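Local atomic coordinates of chloromuconate cycloisomerase (Rhodococcus opacus, PDB entry 4M0X), a protein that is a cycloisomerase-type member of the enolase superfamily that holds a manganese ion in its barrel domain. Residues S303-G315 with E347-N359. Numbering follows the deposited sequence.
Sequences SSVMGAISAQLYG and ELLIPTGPGSGVN
Q312 reaches from helix 304-316 into the curl of segment 347-359, its amide end set among the carbonyls of P351, G355 and S356. CG lies anti to the carbonyl carbon (chi1 -85°) and the chain then runs extended, which brings the amide up to the P351 and G355 carbonyls. NE2 gives G355 O a weak hydrogen bond, 3.4 Å long and bent to 144°, and also lies 3.1 Å from P351 O. OE1 accepts from S124 N, so this buried amide has partners at both ends. Nearer the helix, Q312 CG passes 3.7 Å from I350 CG2, while the CD1 end of I350 rests on the CA of G315. Helix 304-316 belongs to the outer layer of the (beta/alpha)-barrel domain of the enolase superfamily; strand 347-349 pairs antiparallel with strand 134-141 of the barrel sheet, and the chain beyond it passes across the helix. Two alanines make that passage close. A311 CB meets L348 CD2 at 3.6 Å and also P351 CD, and one turn earlier A308 CB sits 3.9 Å from P351 CG. Both V358 methyls lie against this same A308 methyl from one side, CG2 at 3.8 Å. The type II' turn from P354 to G357 sets S356 CB beside I309 CB; S356 OG lies between the backbone N and the carbonyl carbon (chi1 73°), where V358 N gives it a weak bond (3.4 Å), and is also hydrogen-bonded to D113 of helix 101-118.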
loop_
_atom_site.group_PDB
_atom_site.type_symbol
_atom_site.label_atom_id
_atom_site.label_comp_id
_atom_site.label_asym_id
_atom_site.label_seq_id
_atom_site.Cartn_x
_atom_site.Cartn_y
_atom_site.Cartn_z
ATOM N N SER A 303 -26.672 -25.591 -24.658
ATOM C CA SER A 303 -27.044 -26.297 -25.846
ATOM C C SER A 303 -26.477 -25.519 -27.026
ATOM O O SER A 303 -25.697 -24.577 -26.840
ATOM C CB SER A 303 -28.544 -26.304 -25.937
ATOM O OG SER A 303 -28.956 -24.983 -26.195
ATOM N N SER A 304 -26.897 -25.874 -28.242
ATOM C CA SER A 304 -26.457 -25.130 -29.415
ATOM C C SER A 304 -27.043 -23.730 -29.537
ATOM O O SER A 304 -26.454 -22.892 -30.223
ATOM C CB SER A 304 -26.683 -25.925 -30.679
ATOM O OG SER A 304 -25.709 -26.953 -30.737
ATOM N N VAL A 305 -28.167 -23.467 -28.865
ATOM C CA VAL A 305 -28.754 -22.123 -28.897
ATOM C C VAL A 305 -27.816 -21.032 -28.326
ATOM O O VAL A 305 -27.464 -20.084 -29.048
ATOM C CB VAL A 305 -30.134 -22.068 -28.211
ATOM C CG1 VAL A 305 -30.736 -20.655 -28.286
ATOM C CG2 VAL A 305 -31.072 -23.105 -28.810
ATOM N N MET A 306 -27.417 -21.164 -27.054
ATOM C CA MET A 306 -26.456 -20.253 -26.408
ATOM C C MET A 306 -25.018 -20.487 -26.926
ATOM O O MET A 306 -24.243 -19.533 -27.108
ATOM C CB MET A 306 -26.536 -20.391 -24.868
ATOM C CG MET A 306 -25.473 -19.653 -24.031
ATOM S SD MET A 306 -25.514 -17.845 -24.090
ATOM C CE MET A 306 -27.155 -17.449 -23.465
ATOM N N GLY A 307 -24.692 -21.758 -27.182
ATOM C CA GLY A 307 -23.402 -22.138 -27.741
ATOM C C GLY A 307 -23.078 -21.417 -29.035
ATOM O O GLY A 307 -21.963 -20.895 -29.196
ATOM N N ALA A 308 -24.043 -21.385 -29.953
ATOM C CA ALA A 308 -23.929 -20.575 -31.182
ATOM C C ALA A 308 -23.638 -19.063 -30.956
ATOM O O ALA A 308 -22.736 -18.536 -31.585
ATOM C CB ALA A 308 -25.141 -20.771 -32.083
ATOM N N ILE A 309 -24.369 -18.372 -30.081
ATOM C CA ILE A 309 -24.121 -16.932 -29.911
ATOM C C ILE A 309 -22.763 -16.755 -29.241
ATOM O O ILE A 309 -21.957 -15.942 -29.681
ATOM C CB ILE A 309 -25.303 -16.133 -29.244
ATOM C CG1 ILE A 309 -25.022 -14.647 -29.175
ATOM C CG2 ILE A 309 -25.620 -16.578 -27.816
ATOM C CD1 ILE A 309 -24.532 -14.044 -30.471
ATOM N N SER A 310 -22.496 -17.564 -28.220
ATOM C CA SER A 310 -21.169 -17.644 -27.615
ATOM C C SER A 310 -20.055 -17.849 -28.622
ATOM O O SER A 310 -19.066 -17.140 -28.572
ATOM C CB SER A 310 -21.099 -18.777 -26.601
ATOM O OG SER A 310 -21.960 -18.494 -25.530
ATOM N N ALA A 311 -20.199 -18.827 -29.512
ATOM C CA ALA A 311 -19.166 -19.105 -30.508
ATOM C C ALA A 311 -18.855 -17.847 -31.324
ATOM O O ALA A 311 -17.691 -17.536 -31.610
ATOM C CB ALA A 311 -19.576 -20.259 -31.413
ATOM N N GLN A 312 -19.899 -17.108 -31.672
ATOM C CA GLN A 312 -19.708 -15.869 -32.406
ATOM C C GLN A 312 -18.962 -14.841 -31.547
ATOM O O GLN A 312 -17.972 -14.260 -31.992
ATOM C CB GLN A 312 -21.033 -15.332 -32.943
ATOM C CG GLN A 312 -21.413 -15.954 -34.271
ATOM C CD GLN A 312 -22.744 -15.470 -34.797
ATOM O OE1 GLN A 312 -23.084 -14.287 -34.684
ATOM N NE2 GLN A 312 -23.508 -16.380 -35.380
ATOM N N LEU A 313 -19.427 -14.635 -30.318
ATOM C CA LEU A 313 -18.714 -13.781 -29.366
ATOM C C LEU A 313 -17.216 -14.085 -29.384
ATOM O O LEU A 313 -16.385 -13.211 -29.697
ATOM C CB LEU A 313 -19.264 -13.978 -27.951
ATOM C CG LEU A 313 -18.475 -13.280 -26.846
ATOM C CD1 LEU A 313 -18.528 -11.765 -27.030
ATOM C CD2 LEU A 313 -19.027 -13.658 -25.487
ATOM N N TYR A 314 -16.892 -15.346 -29.073
ATOM C CA TYR A 314 -15.514 -15.806 -28.947
ATOM C C TYR A 314 -14.745 -15.576 -30.242
ATOM O O TYR A 314 -13.574 -15.241 -30.209
ATOM C CB TYR A 314 -15.464 -17.269 -28.524
ATOM C CG TYR A 314 -16.241 -17.629 -27.259
ATOM C CD1 TYR A 314 -16.766 -16.640 -26.427
ATOM C CD2 TYR A 314 -16.407 -18.971 -26.866
ATOM C CE1 TYR A 314 -17.459 -16.963 -25.271
ATOM C CE2 TYR A 314 -17.105 -19.298 -25.697
ATOM C CZ TYR A 314 -17.633 -18.284 -24.909
ATOM O OH TYR A 314 -18.332 -18.551 -23.742
ATOM N N GLY A 315 -15.404 -15.734 -31.380
ATOM C CA GLY A 315 -14.793 -15.376 -32.650
ATOM C C GLY A 315 -14.577 -13.868 -32.876
ATOM O O GLY A 315 -13.711 -13.482 -33.686
ATOM N N GLU A 347 -12.469 -29.264 -33.419
ATOM C CA GLU A 347 -12.616 -27.815 -33.546
ATOM C C GLU A 347 -14.059 -27.419 -33.784
ATOM O O GLU A 347 -14.784 -28.089 -34.492
ATOM C CB GLU A 347 -11.769 -27.277 -34.704
ATOM C CG GLU A 347 -10.271 -27.509 -34.560
ATOM C CD GLU A 347 -9.439 -26.810 -35.624
ATOM O OE1 GLU A 347 -8.280 -26.493 -35.306
ATOM O OE2 GLU A 347 -9.919 -26.569 -36.759
ATOM N N LEU A 348 -14.471 -26.310 -33.191
ATOM C CA LEU A 348 -15.784 -25.755 -33.470
ATOM C C LEU A 348 -15.685 -24.863 -34.699
ATOM O O LEU A 348 -14.730 -24.087 -34.813
ATOM C CB LEU A 348 -16.290 -24.963 -32.269
ATOM C CG LEU A 348 -17.591 -24.176 -32.432
ATOM C CD1 LEU A 348 -18.779 -25.080 -32.732
ATOM C CD2 LEU A 348 -17.822 -23.354 -31.170
ATOM N N LEU A 349 -16.637 -25.001 -35.629
ATOM C CA LEU A 349 -16.769 -24.059 -36.725
ATOM C C LEU A 349 -17.774 -22.985 -36.292
ATOM O O LEU A 349 -18.856 -23.318 -35.831
ATOM C CB LEU A 349 -17.293 -24.753 -37.963
ATOM C CG LEU A 349 -16.783 -26.044 -38.589
ATOM C CD1 LEU A 349 -17.675 -26.270 -39.799
ATOM C CD2 LEU A 349 -15.319 -25.999 -39.025
ATOM N N ILE A 350 -17.445 -21.713 -36.431
ATOM C CA ILE A 350 -18.361 -20.673 -35.922
ATOM C C ILE A 350 -19.605 -20.435 -36.809
ATOM O O ILE A 350 -19.492 -20.158 -38.023
ATOM C CB ILE A 350 -17.625 -19.336 -35.641
ATOM C CG1 ILE A 350 -16.563 -19.529 -34.538
ATOM C CG2 ILE A 350 -18.620 -18.239 -35.269
ATOM C CD1 ILE A 350 -15.408 -18.559 -34.592
ATOM N N PRO A 351 -20.802 -20.532 -36.218
ATOM C CA PRO A 351 -21.967 -20.251 -37.055
ATOM C C PRO A 351 -21.878 -18.870 -37.726
ATOM O O PRO A 351 -21.391 -17.896 -37.119
ATOM C CB PRO A 351 -23.142 -20.329 -36.062
ATOM C CG PRO A 351 -22.654 -21.310 -35.047
ATOM C CD PRO A 351 -21.197 -20.933 -34.861
ATOM N N THR A 352 -22.339 -18.816 -38.975
ATOM C CA THR A 352 -22.223 -17.649 -39.835
ATOM C C THR A 352 -23.602 -17.171 -40.299
ATOM O O THR A 352 -23.736 -16.051 -40.814
ATOM C CB THR A 352 -21.321 -17.934 -41.076
ATOM O OG1 THR A 352 -21.774 -19.113 -41.766
ATOM C CG2 THR A 352 -19.861 -18.136 -40.672
ATOM N N GLY A 353 -24.623 -18.014 -40.124
ATOM C CA GLY A 353 -25.984 -17.693 -40.566
ATOM C C GLY A 353 -26.470 -16.432 -39.882
ATOM O O GLY A 353 -25.793 -15.924 -38.992
ATOM N N PRO A 354 -27.643 -15.904 -40.275
ATOM C CA PRO A 354 -28.014 -14.633 -39.620
ATOM C C PRO A 354 -28.377 -14.863 -38.172
ATOM O O PRO A 354 -28.632 -16.020 -37.780
ATOM C CB PRO A 354 -29.239 -14.142 -40.417
ATOM C CG PRO A 354 -29.382 -15.078 -41.568
ATOM C CD PRO A 354 -28.663 -16.354 -41.240
ATOM N N GLY A 355 -28.397 -13.769 -37.398
ATOM C CA GLY A 355 -28.640 -13.799 -35.957
ATOM C C GLY A 355 -27.557 -14.555 -35.206
ATOM O O GLY A 355 -26.355 -14.451 -35.517
ATOM N N SER A 356 -27.983 -15.334 -34.216
ATOM C CA SER A 356 -27.105 -16.249 -33.515
ATOM C C SER A 356 -26.573 -17.316 -34.454
ATOM O O SER A 356 -25.638 -18.012 -34.110
ATOM C CB SER A 356 -27.875 -16.943 -32.426
ATOM O OG SER A 356 -28.746 -17.896 -33.017
ATOM N N GLY A 357 -27.195 -17.472 -35.622
ATOM C CA GLY A 357 -26.767 -18.478 -36.604
ATOM C C GLY A 357 -27.402 -19.855 -36.564
ATOM O O GLY A 357 -27.038 -20.702 -37.345
ATOM N N VAL A 358 -28.334 -20.081 -35.644
ATOM C CA VAL A 358 -29.084 -21.345 -35.529
ATOM C C VAL A 358 -30.548 -20.998 -35.446
ATOM O O VAL A 358 -30.877 -19.917 -34.974
ATOM C CB VAL A 358 -28.732 -22.160 -34.262
ATOM C CG1 VAL A 358 -27.385 -22.856 -34.424
ATOM C CG2 VAL A 358 -28.758 -21.267 -33.033
ATOM N N ASN A 359 -31.413 -21.915 -35.883
ATOM C CA ASN A 359 -32.851 -21.676 -35.939
ATOM C C ASN A 359 -33.636 -22.655 -35.098
ATOM O O ASN A 359 -33.198 -23.784 -34.896
ATOM C CB ASN A 359 -33.296 -21.764 -37.372
ATOM C CG ASN A 359 -32.768 -20.609 -38.206
ATOM O OD1 ASN A 359 -31.909 -20.801 -39.058
ATOM N ND2 ASN A 359 -33.272 -19.393 -37.951
#